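Local coordinates for YcgJ protein (Bacillus subtilis, PDB 1XXL) that is probably an S-adenosylmethionine-dependent methyltransferase of the Rossmann-like superfamily, its substrate not being established, at residues M13-E18 with R119-V123; L140-R144 with W183-T189; Q172-I178 with F225-L231. One frame throughout, in Å; residues are numbered along the deposited sequence.

Contact 1 of 3, residues M13-E18 with R119-V123; sequences MIKTAE and RFLLV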
loop_
_atom_site.group_PDB
_atom_site.type_symbol
_atom_site.label_atom_id
_atom_site.label_comp_id
_atom_site.label_asym_id
_atom_site.label_seq_id
_atom_site.Cartn_x
_atom_site.Cartn_y
_atom_site.Cartn_z
HETATM N N MSE A 13 10.542 -5.492 -0.064
HETATM C CA MSE A 13 9.630 -6.615 -0.281
HETATM C C MSE A 13 10.327 -7.785 -0.951
HETATM O O MSE A 13 10.175 -8.919 -0.538
HETATM C CB MSE A 13 8.458 -6.189 -1.159
HETATM C CG MSE A 13 7.475 -5.299 -0.469
HETATM SE SE MSE A 13 6.040 -4.823 -1.727
HETATM C CE MSE A 13 4.532 -5.117 -0.571
ATOM N N ILE A 14 11.089 -7.503 -2.004
ATOM C CA ILE A 14 11.786 -8.567 -2.697
ATOM C C ILE A 14 12.766 -9.232 -1.738
ATOM O O ILE A 14 12.775 -10.455 -1.614
ATOM C CB ILE A 14 12.475 -8.071 -4.007
ATOM C CG1 ILE A 14 11.415 -7.708 -5.043
ATOM C CG2 ILE A 14 13.425 -9.162 -4.572
ATOM C CD1 ILE A 14 11.957 -6.869 -6.204
ATOM N N LYS A 15 13.570 -8.438 -1.039
ATOM C CA LYS A 15 14.496 -8.965 -0.026
ATOM C C LYS A 15 13.804 -9.862 1.036
ATOM O O LYS A 15 14.266 -10.959 1.372
ATOM C CB LYS A 15 15.216 -7.796 0.659
ATOM C CG LYS A 15 16.332 -8.233 1.597
ATOM C CD LYS A 15 16.794 -7.098 2.499
ATOM C CE LYS A 15 17.727 -7.628 3.602
ATOM N NZ LYS A 15 18.010 -6.579 4.616
ATOM N N THR A 16 12.678 -9.390 1.556
ATOM C CA THR A 16 11.982 -10.071 2.635
ATOM C C THR A 16 11.241 -11.341 2.172
ATOM O O THR A 16 11.076 -12.303 2.945
ATOM C CB THR A 16 10.990 -9.089 3.303
ATOM O OG1 THR A 16 11.701 -7.911 3.727
ATOM C CG2 THR A 16 10.268 -9.734 4.519
ATOM N N ALA A 17 10.830 -11.356 0.906
ATOM C CA ALA A 17 9.999 -12.437 0.361
ATOM C C ALA A 17 10.697 -13.792 0.291
ATOM O O ALA A 17 10.016 -14.813 0.218
ATOM C CB ALA A 17 9.510 -12.060 -1.020
ATOM N N GLU A 18 12.033 -13.788 0.255
ATOM C CA GLU A 18 12.828 -15.017 0.157
ATOM C C GLU A 18 12.369 -15.857 -1.037
ATOM O O GLU A 18 12.087 -17.043 -0.896
ATOM C CB GLU A 18 12.706 -15.843 1.442
ATOM C CG GLU A 18 12.998 -15.069 2.723
ATOM C CD GLU A 18 14.437 -15.166 3.206
ATOM O OE1 GLU A 18 15.294 -15.734 2.494
ATOM O OE2 GLU A 18 14.697 -14.685 4.329
ATOM N N ARG A 119 3.691 -16.026 2.924
ATOM C CA ARG A 119 4.014 -14.643 3.327
ATOM C C ARG A 119 3.120 -13.582 2.692
ATOM O O ARG A 119 2.996 -13.521 1.475
ATOM C CB ARG A 119 5.427 -14.274 2.889
ATOM C CG ARG A 119 6.531 -14.817 3.712
ATOM C CD ARG A 119 7.906 -14.575 3.008
ATOM N NE ARG A 119 8.817 -15.651 3.377
ATOM C CZ ARG A 119 9.561 -15.665 4.477
ATOM N NH1 ARG A 119 9.563 -14.638 5.303
ATOM N NH2 ARG A 119 10.341 -16.720 4.733
ATOM N N PHE A 120 2.541 -12.733 3.526
ATOM C CA PHE A 120 1.844 -11.519 3.099
ATOM C C PHE A 120 2.757 -10.338 3.390
ATOM O O PHE A 120 3.160 -10.114 4.546
ATOM C CB PHE A 120 0.523 -11.361 3.875
ATOM C CG PHE A 120 -0.255 -10.104 3.554
ATOM C CD1 PHE A 120 -0.313 -9.597 2.257
ATOM C CD2 PHE A 120 -0.977 -9.462 4.554
ATOM C CE1 PHE A 120 -1.045 -8.443 1.975
ATOM C CE2 PHE A 120 -1.714 -8.333 4.279
ATOM C CZ PHE A 120 -1.755 -7.818 2.989
ATOM N N LEU A 121 3.101 -9.605 2.340
ATOM C CA LEU A 121 4.002 -8.475 2.434
ATOM C C LEU A 121 3.212 -7.215 2.153
ATOM O O LEU A 121 2.773 -6.971 1.021
ATOM C CB LEU A 121 5.167 -8.638 1.456
ATOM C CG LEU A 121 5.997 -9.893 1.709
ATOM C CD1 LEU A 121 6.938 -10.129 0.583
ATOM C CD2 LEU A 121 6.776 -9.811 2.996
ATOM N N LEU A 122 3.029 -6.418 3.202
ATOM C CA LEU A 122 2.165 -5.269 3.157
ATOM C C LEU A 122 2.978 -4.015 3.390
ATOM O O LEU A 122 3.592 -3.872 4.447
ATOM C CB LEU A 122 1.096 -5.442 4.240
ATOM C CG LEU A 122 0.205 -4.272 4.571
ATOM C CD1 LEU A 122 -0.700 -3.969 3.401
ATOM C CD2 LEU A 122 -0.604 -4.570 5.841
ATOM N N VAL A 123 3.002 -3.130 2.389
ATOM C CA VAL A 123 3.569 -1.810 2.533
ATOM C C VAL A 123 2.460 -0.789 2.422
ATOM O O VAL A 123 1.677 -0.807 1.471
ATOM C CB VAL A 123 4.691 -1.502 1.452
ATOM C CG1 VAL A 123 5.074 -0.017 1.435
ATOM C CG2 VAL A 123 5.873 -2.334 1.737
HETATM O O HOH W 1 8.877 -17.287 0.855
#
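L121 is the main bump of this contact: its isobutyl end pushes up from strand 118-125 into a hollow on the underside of helix 7-17, bordered by M13, T16 and A17. The two methyls divide the work. CD1 of L121 meets CB of A17 at 3.6 Å, while CD2 touches CG2 of T16 at 3.8 Å, a methyl that T16 can offer because its OG1 turns back to the carbonyl of L12. M13, modelled as selenomethionine, comes down past the other side of L121. Its chain runs straight as far as SE and then bends at chi3 (134°), which lowers CE onto the strand, 3.9 Å from CG2 of V123 and close above the L121 carbonyl. At the far end the helix gives out, and E18 leaves it with positive phi. Here R119 reaches along the last turn, extended from CG to NE, with CG of E18 lying over one face of its guanidinium, 3.7 Å from NH2. NE does not bond the A17 carbonyl directly; a water joins them, accepting from NE of R119 at 3.0 Å and donating to O of A17 at 2.8 Å. NH1 of R119 is held by Q233. The helix segment runs nearly antiparallel to the strand, at 160°, with the axes 9.6 Å apart. Strands 88-94 and 222-236 flank 118-125 in the sheet and extend the floor under the helix: M13 also touches T92 and the S-adenosylmethionine-binding R94, A17 rests on I90, and T16 on L231 and Q233.

Contact 2 of 3, residues L140-R144 with W183-T189; sequences LNRLR and WIKRGGT. With SO4 (sulfate ion), chain E.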
loop_
_atom_site.group_PDB
_atom_site.type_symbol
_atom_site.label_atom_id
_atom_site.label_comp_id
_atom_site.label_asym_id
_atom_site.label_seq_id
_atom_site.Cartn_x
_atom_site.Cartn_y
_atom_site.Cartn_z
ATOM N N LEU A 140 -5.793 14.699 5.532
ATOM C CA LEU A 140 -4.841 15.259 4.555
ATOM C C LEU A 140 -4.865 14.455 3.267
ATOM O O LEU A 140 -4.982 15.010 2.177
ATOM C CB LEU A 140 -3.432 15.298 5.110
ATOM C CG LEU A 140 -2.293 15.754 4.186
ATOM C CD1 LEU A 140 -2.463 17.204 3.746
ATOM C CD2 LEU A 140 -0.992 15.582 4.908
ATOM N N ASN A 141 -4.783 13.139 3.393
ATOM C CA ASN A 141 -4.738 12.274 2.224
ATOM C C ASN A 141 -6.094 12.210 1.457
ATOM O O ASN A 141 -6.109 12.143 0.215
ATOM C CB ASN A 141 -4.216 10.892 2.617
ATOM C CG ASN A 141 -2.687 10.870 2.808
ATOM O OD1 ASN A 141 -1.930 11.487 2.051
ATOM N ND2 ASN A 141 -2.245 10.154 3.799
ATOM N N ARG A 142 -7.214 12.258 2.178
ATOM C CA ARG A 142 -8.530 12.289 1.526
ATOM C C ARG A 142 -8.783 13.611 0.760
ATOM O O ARG A 142 -9.442 13.621 -0.274
ATOM C CB ARG A 142 -9.661 12.042 2.544
ATOM C CG ARG A 142 -10.932 11.384 1.937
ATOM C CD ARG A 142 -11.810 10.676 3.069
ATOM N NE ARG A 142 -11.150 9.604 3.882
ATOM C CZ ARG A 142 -10.942 9.634 5.215
ATOM N NH1 ARG A 142 -11.284 10.687 5.946
ATOM N NH2 ARG A 142 -10.363 8.598 5.839
ATOM N N LEU A 143 -8.274 14.719 1.275
ATOM C CA LEU A 143 -8.428 16.017 0.606
ATOM C C LEU A 143 -7.767 15.959 -0.771
ATOM O O LEU A 143 -8.291 16.486 -1.761
ATOM C CB LEU A 143 -7.791 17.135 1.437
ATOM C CG LEU A 143 -8.587 17.653 2.637
ATOM C CD1 LEU A 143 -7.761 18.618 3.438
ATOM C CD2 LEU A 143 -9.850 18.359 2.168
ATOM N N ARG A 144 -6.631 15.278 -0.825
ATOM C CA ARG A 144 -5.843 15.218 -2.036
ATOM C C ARG A 144 -6.352 14.132 -2.965
ATOM O O ARG A 144 -6.298 14.292 -4.176
ATOM C CB ARG A 144 -4.362 15.031 -1.674
ATOM C CG ARG A 144 -3.387 15.102 -2.844
ATOM C CD ARG A 144 -2.839 13.750 -3.049
ATOM N NE ARG A 144 -1.855 13.713 -4.105
ATOM C CZ ARG A 144 -1.178 12.622 -4.421
ATOM N NH1 ARG A 144 -1.387 11.494 -3.751
ATOM N NH2 ARG A 144 -0.296 12.670 -5.404
ATOM N N TRP A 183 3.608 16.495 -5.181
ATOM C CA TRP A 183 2.464 15.740 -4.662
ATOM C C TRP A 183 1.118 16.318 -5.128
ATOM O O TRP A 183 0.215 15.584 -5.490
ATOM C CB TRP A 183 2.558 15.791 -3.136
ATOM C CG TRP A 183 1.601 14.969 -2.357
ATOM C CD1 TRP A 183 1.556 13.627 -2.292
ATOM C CD2 TRP A 183 0.604 15.453 -1.462
ATOM N NE1 TRP A 183 0.579 13.233 -1.422
ATOM C CE2 TRP A 183 -0.029 14.342 -0.910
ATOM C CE3 TRP A 183 0.168 16.735 -1.095
ATOM C CZ2 TRP A 183 -1.062 14.452 0.021
ATOM C CZ3 TRP A 183 -0.854 16.851 -0.190
ATOM C CH2 TRP A 183 -1.468 15.711 0.363
ATOM N N ILE A 184 0.993 17.638 -5.100
ATOM C CA ILE A 184 -0.205 18.314 -5.591
ATOM C C ILE A 184 -0.377 18.132 -7.091
ATOM O O ILE A 184 -1.473 17.819 -7.533
ATOM C CB ILE A 184 -0.184 19.806 -5.263
ATOM C CG1 ILE A 184 -0.327 20.020 -3.752
ATOM C CG2 ILE A 184 -1.285 20.562 -6.041
ATOM C CD1 ILE A 184 -1.612 19.494 -3.119
ATOM N N LYS A 185 0.699 18.329 -7.856
ATOM C CA LYS A 185 0.674 18.085 -9.312
ATOM C C LYS A 185 0.253 16.656 -9.704
ATOM O O LYS A 185 -0.623 16.488 -10.533
ATOM C CB LYS A 185 2.027 18.431 -9.956
ATOM C CG LYS A 185 2.203 19.913 -10.248
ATOM C CD LYS A 185 3.454 20.191 -11.115
ATOM C CE LYS A 185 3.223 19.916 -12.625
ATOM N NZ LYS A 185 4.487 20.103 -13.463
ATOM N N ARG A 186 0.848 15.639 -9.088
ATOM C CA ARG A 186 0.487 14.236 -9.360
ATOM C C ARG A 186 -0.949 13.876 -8.955
ATOM O O ARG A 186 -1.519 12.911 -9.479
ATOM C CB ARG A 186 1.434 13.286 -8.628
ATOM C CG ARG A 186 2.884 13.342 -9.088
ATOM C CD ARG A 186 3.695 12.167 -8.502
ATOM N NE ARG A 186 3.723 12.193 -7.033
ATOM C CZ ARG A 186 4.732 12.627 -6.274
ATOM N NH1 ARG A 186 5.853 13.072 -6.822
ATOM N NH2 ARG A 186 4.624 12.608 -4.946
ATOM N N GLY A 187 -1.509 14.606 -7.988
ATOM C CA GLY A 187 -2.905 14.438 -7.596
ATOM C C GLY A 187 -3.897 15.224 -8.459
ATOM O O GLY A 187 -5.093 15.003 -8.361
ATOM N N GLY A 188 -3.404 16.149 -9.285
ATOM C CA GLY A 188 -4.264 17.063 -10.056
ATOM C C GLY A 188 -5.294 17.844 -9.231
ATOM O O GLY A 188 -6.396 18.135 -9.717
ATOM N N THR A 189 -4.940 18.213 -7.997
ATOM C CA THR A 189 -5.920 18.783 -7.065
ATOM C C THR A 189 -6.236 20.218 -7.495
ATOM O O THR A 189 -5.318 21.003 -7.760
ATOM C CB THR A 189 -5.475 18.708 -5.550
ATOM O OG1 THR A 189 -4.595 19.782 -5.219
ATOM C CG2 THR A 189 -4.780 17.400 -5.233
HETATM S S SO4 E . 1.876 9.600 -4.928
HETATM O O1 SO4 E . 0.662 9.149 -4.252
HETATM O O2 SO4 E . 2.663 8.427 -5.329
HETATM O O3 SO4 E . 2.706 10.403 -4.020
HETATM O O4 SO4 E . 1.464 10.367 -6.106
HETATM O O HOH W 2 -0.555 10.510 -0.140
#
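R144, on the last turn of helix 131-144, lies along the indole of W183 in a cation-pi stack that joins this helix to helix 180-187, which ends in a Schellman motif at G188. CB of R144 starts over the outer end of the six-membered ring, 3.6 Å from CH2 of W183. CG sits above the centre of that ring as a CH-pi contact, and on another side it meets CG2 of T189 at 3.6 Å. The chain bends at chi2 (-111°), carrying CD across to the ring fusion near CE2 and onward to the pyrrole. There the guanidinium lies almost flat on the indole, the planes 15° apart, with CZ 3.8 Å from the centroid of the five-membered ring. NE and NH2 of R144 both donate to the carbonyl O of W183, a side-on grip on one atom: NH2, at 3.0 Å, comes in the carbonyl plane on a lone pair, whereas NE approaches from above that plane. The same oxygen also accepts the helical bond from N of G187, so three donors converge on it. Beyond, a sulfate, probably from the crystallisation liquor, takes the outer N-H groups: NH1 of R144 bonds O1 and NH2 bonds O4, both nearly straight. R186 completes the anion site through NE and NH2, and the negative charge probably eases the approach of the two arginines. L140 packs its CD1 against CH2 of W183. ND2 of N141 is hydrogen-bonded to OE2 of the E151 carboxylate. At the indole edge a water lies in the ring plane, accepting from NE1 of W183 at 3.2 Å and donating to OD1 of N141 at 2.8 Å.

Contact 3 of 3, residues Q172-I178 with F225-L231; sequences QKWNLPI and FCLKAIL
Strands 166-179 and 222-236 form an antiparallel pair in the mixed sheet of this Rossmann-like methyltransferase fold, and Q172-I178 runs against F225-L231 in unbroken register. The pairs W174-A229, L176-L227 and I178-F225 are each hydrogen-bonded twice through the backbone, and N of L231 adds a bond to O of Q172. On the face carrying W174, the indole swings over its neighbour because CG stands between the backbone N and the carbonyl carbon (chi1 67°), and CB of A229 presses on the five-membered ring, 3.4 Å from CE2 of W174. Farther along that face, CG2 of I178 lies over the F225 ring, 3.6 Å from CZ. CD1 of I178 meets CD2 of L227 at 3.5 Å, a tight fit for two methyls. The other face is more polar: K228, bent at chi2 and chi3, curls up beside N175 and gives its NZ to OD1 at 2.8 Å. K173 extends alongside I230, its CG 3.8 Å from CD1. NZ of K228 also bonds the carbonyl of T211, so two neutral carbonyl oxygens accept from the ammonium group, an arrangement consistent with a protonated amine and one that probably steadies the N175 amide.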
loop_
_atom_site.group_PDB
_atom_site.type_symbol
_atom_site.label_atom_id
_atom_site.label_comp_id
_atom_site.label_asym_id
_atom_site.label_seq_id
_atom_site.Cartn_x
_atom_site.Cartn_y
_atom_site.Cartn_z
ATOM N N GLN A 172 10.236 -3.052 8.781
ATOM C CA GLN A 172 10.892 -1.757 8.837
ATOM C C GLN A 172 9.849 -0.675 8.777
ATOM O O GLN A 172 8.850 -0.799 8.062
ATOM C CB GLN A 172 11.861 -1.567 7.657
ATOM C CG GLN A 172 12.816 -0.366 7.792
ATOM C CD GLN A 172 13.628 -0.116 6.521
ATOM O OE1 GLN A 172 13.099 -0.120 5.419
ATOM N NE2 GLN A 172 14.922 0.097 6.677
ATOM N N LYS A 173 10.123 0.384 9.528
ATOM C CA LYS A 173 9.360 1.605 9.547
ATOM C C LYS A 173 10.263 2.718 9.041
ATOM O O LYS A 173 11.463 2.736 9.326
ATOM C CB LYS A 173 8.973 1.961 10.987
ATOM C CG LYS A 173 7.956 1.093 11.619
ATOM C CD LYS A 173 7.734 1.547 13.073
ATOM C CE LYS A 173 6.570 0.807 13.689
ATOM N NZ LYS A 173 6.424 1.037 15.173
ATOM N N TRP A 174 9.698 3.648 8.295
ATOM C CA TRP A 174 10.463 4.802 7.829
ATOM C C TRP A 174 9.530 5.951 7.571
ATOM O O TRP A 174 8.318 5.748 7.388
ATOM C CB TRP A 174 11.280 4.438 6.574
ATOM C CG TRP A 174 10.468 4.135 5.365
ATOM C CD1 TRP A 174 10.128 5.006 4.371
ATOM C CD2 TRP A 174 9.916 2.863 4.993
ATOM N NE1 TRP A 174 9.375 4.360 3.419
ATOM C CE2 TRP A 174 9.236 3.044 3.770
ATOM C CE3 TRP A 174 9.925 1.586 5.582
ATOM C CZ2 TRP A 174 8.583 1.999 3.122
ATOM C CZ3 TRP A 174 9.274 0.547 4.931
ATOM C CH2 TRP A 174 8.609 0.765 3.731
ATOM N N ASN A 175 10.092 7.158 7.597
ATOM C CA ASN A 175 9.375 8.385 7.210
ATOM C C ASN A 175 9.419 8.491 5.702
ATOM O O ASN A 175 10.493 8.430 5.097
ATOM C CB ASN A 175 10.010 9.629 7.848
ATOM C CG ASN A 175 9.586 9.829 9.309
ATOM O OD1 ASN A 175 8.664 9.184 9.799
ATOM N ND2 ASN A 175 10.241 10.756 9.992
ATOM N N LEU A 176 8.253 8.593 5.078
ATOM C CA LEU A 176 8.166 8.717 3.631
ATOM C C LEU A 176 8.080 10.200 3.291
ATOM O O LEU A 176 7.071 10.819 3.552
ATOM C CB LEU A 176 6.930 7.966 3.125
ATOM C CG LEU A 176 6.525 8.100 1.662
ATOM C CD1 LEU A 176 7.600 7.491 0.786
ATOM C CD2 LEU A 176 5.170 7.411 1.450
ATOM N N PRO A 177 9.155 10.778 2.718
ATOM C CA PRO A 177 9.179 12.221 2.464
ATOM C C PRO A 177 8.332 12.603 1.263
ATOM O O PRO A 177 8.374 11.922 0.229
ATOM C CB PRO A 177 10.669 12.514 2.198
ATOM C CG PRO A 177 11.196 11.241 1.635
ATOM C CD PRO A 177 10.411 10.124 2.305
ATOM N N ILE A 178 7.554 13.660 1.413
ATOM C CA ILE A 178 6.688 14.141 0.346
ATOM C C ILE A 178 7.070 15.585 0.018
ATOM O O ILE A 178 7.066 16.448 0.894
ATOM C CB ILE A 178 5.183 14.020 0.703
ATOM C CG1 ILE A 178 4.724 12.552 0.598
ATOM C CG2 ILE A 178 4.320 14.802 -0.291
ATOM C CD1 ILE A 178 4.746 11.886 1.821
ATOM N N PHE A 225 6.385 17.390 3.796
ATOM C CA PHE A 225 5.950 16.693 5.010
ATOM C C PHE A 225 6.329 15.234 4.865
ATOM O O PHE A 225 6.776 14.826 3.798
ATOM C CB PHE A 225 4.447 16.892 5.283
ATOM C CG PHE A 225 3.534 16.396 4.182
ATOM C CD1 PHE A 225 3.061 15.091 4.184
ATOM C CD2 PHE A 225 3.129 17.251 3.155
ATOM C CE1 PHE A 225 2.212 14.646 3.180
ATOM C CE2 PHE A 225 2.275 16.813 2.159
ATOM C CZ PHE A 225 1.829 15.499 2.161
ATOM N N CYS A 226 6.177 14.463 5.928
ATOM C CA CYS A 226 6.438 13.043 5.876
ATOM C C CYS A 226 5.225 12.261 6.301
ATOM O O CYS A 226 4.532 12.633 7.246
ATOM C CB CYS A 226 7.600 12.648 6.787
ATOM S SG CYS A 226 9.255 13.195 6.238
ATOM N N LEU A 227 5.001 11.161 5.608
ATOM C CA LEU A 227 4.038 10.169 5.990
ATOM C C LEU A 227 4.792 9.070 6.751
ATOM O O LEU A 227 6.015 8.990 6.676
ATOM C CB LEU A 227 3.345 9.599 4.760
ATOM C CG LEU A 227 2.010 10.171 4.252
ATOM C CD1 LEU A 227 1.573 11.506 4.796
ATOM C CD2 LEU A 227 1.898 10.123 2.755
ATOM N N LYS A 228 4.054 8.261 7.515
ATOM C CA LYS A 228 4.635 7.135 8.260
ATOM C C LYS A 228 4.438 5.846 7.480
ATOM O O LYS A 228 3.305 5.420 7.266
ATOM C CB LYS A 228 3.964 6.989 9.629
ATOM C CG LYS A 228 3.729 8.276 10.387
ATOM C CD LYS A 228 4.962 9.139 10.485
ATOM C CE LYS A 228 5.909 8.643 11.498
ATOM N NZ LYS A 228 6.849 9.779 11.854
ATOM N N ALA A 229 5.532 5.226 7.061
ATOM C CA ALA A 229 5.478 4.056 6.184
ATOM C C ALA A 229 6.021 2.868 6.901
ATOM O O ALA A 229 6.830 3.004 7.822
ATOM C CB ALA A 229 6.265 4.315 4.935
ATOM N N ILE A 230 5.563 1.691 6.483
ATOM C CA ILE A 230 5.998 0.446 7.080
ATOM C C ILE A 230 5.960 -0.706 6.069
ATOM O O ILE A 230 5.182 -0.685 5.125
ATOM C CB ILE A 230 5.109 0.145 8.327
ATOM C CG1 ILE A 230 5.746 -0.927 9.206
ATOM C CG2 ILE A 230 3.682 -0.171 7.879
ATOM C CD1 ILE A 230 5.019 -1.158 10.571
ATOM N N LEU A 231 6.813 -1.705 6.277
ATOM C CA LEU A 231 6.605 -3.030 5.710
ATOM C C LEU A 231 6.254 -3.945 6.848
ATOM O O LEU A 231 7.041 -4.108 7.805
ATOM C CB LEU A 231 7.829 -3.577 4.983
ATOM C CG LEU A 231 7.750 -5.082 4.618
ATOM C CD1 LEU A 231 6.602 -5.377 3.686
ATOM C CD2 LEU A 231 9.066 -5.565 3.965
#

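How the contacts relate
Strand 222-236 connects the three contacts. Contacts 1 and 3 have centres about 17 Å apart and meet at L231, whose CD2 lies 3.5 Å from OG1 of T16 and whose CD1 is 3.7 Å from CG2 of V123. At the other end of contact 3, CG2 of I178 lies 3.4 Å from CG of W183 in contact 2, whose centre is also about 17 Å away; L140 packs on F225 there. Contacts 1 and 2 do not touch, their centres about 28 Å apart on opposite sides of the chain's centre. The cofactor site lies nearer contact 1: the side chain of S-adenosylmethionine-binding R94 is about 4 Å from M13 and about 8 Å from W174.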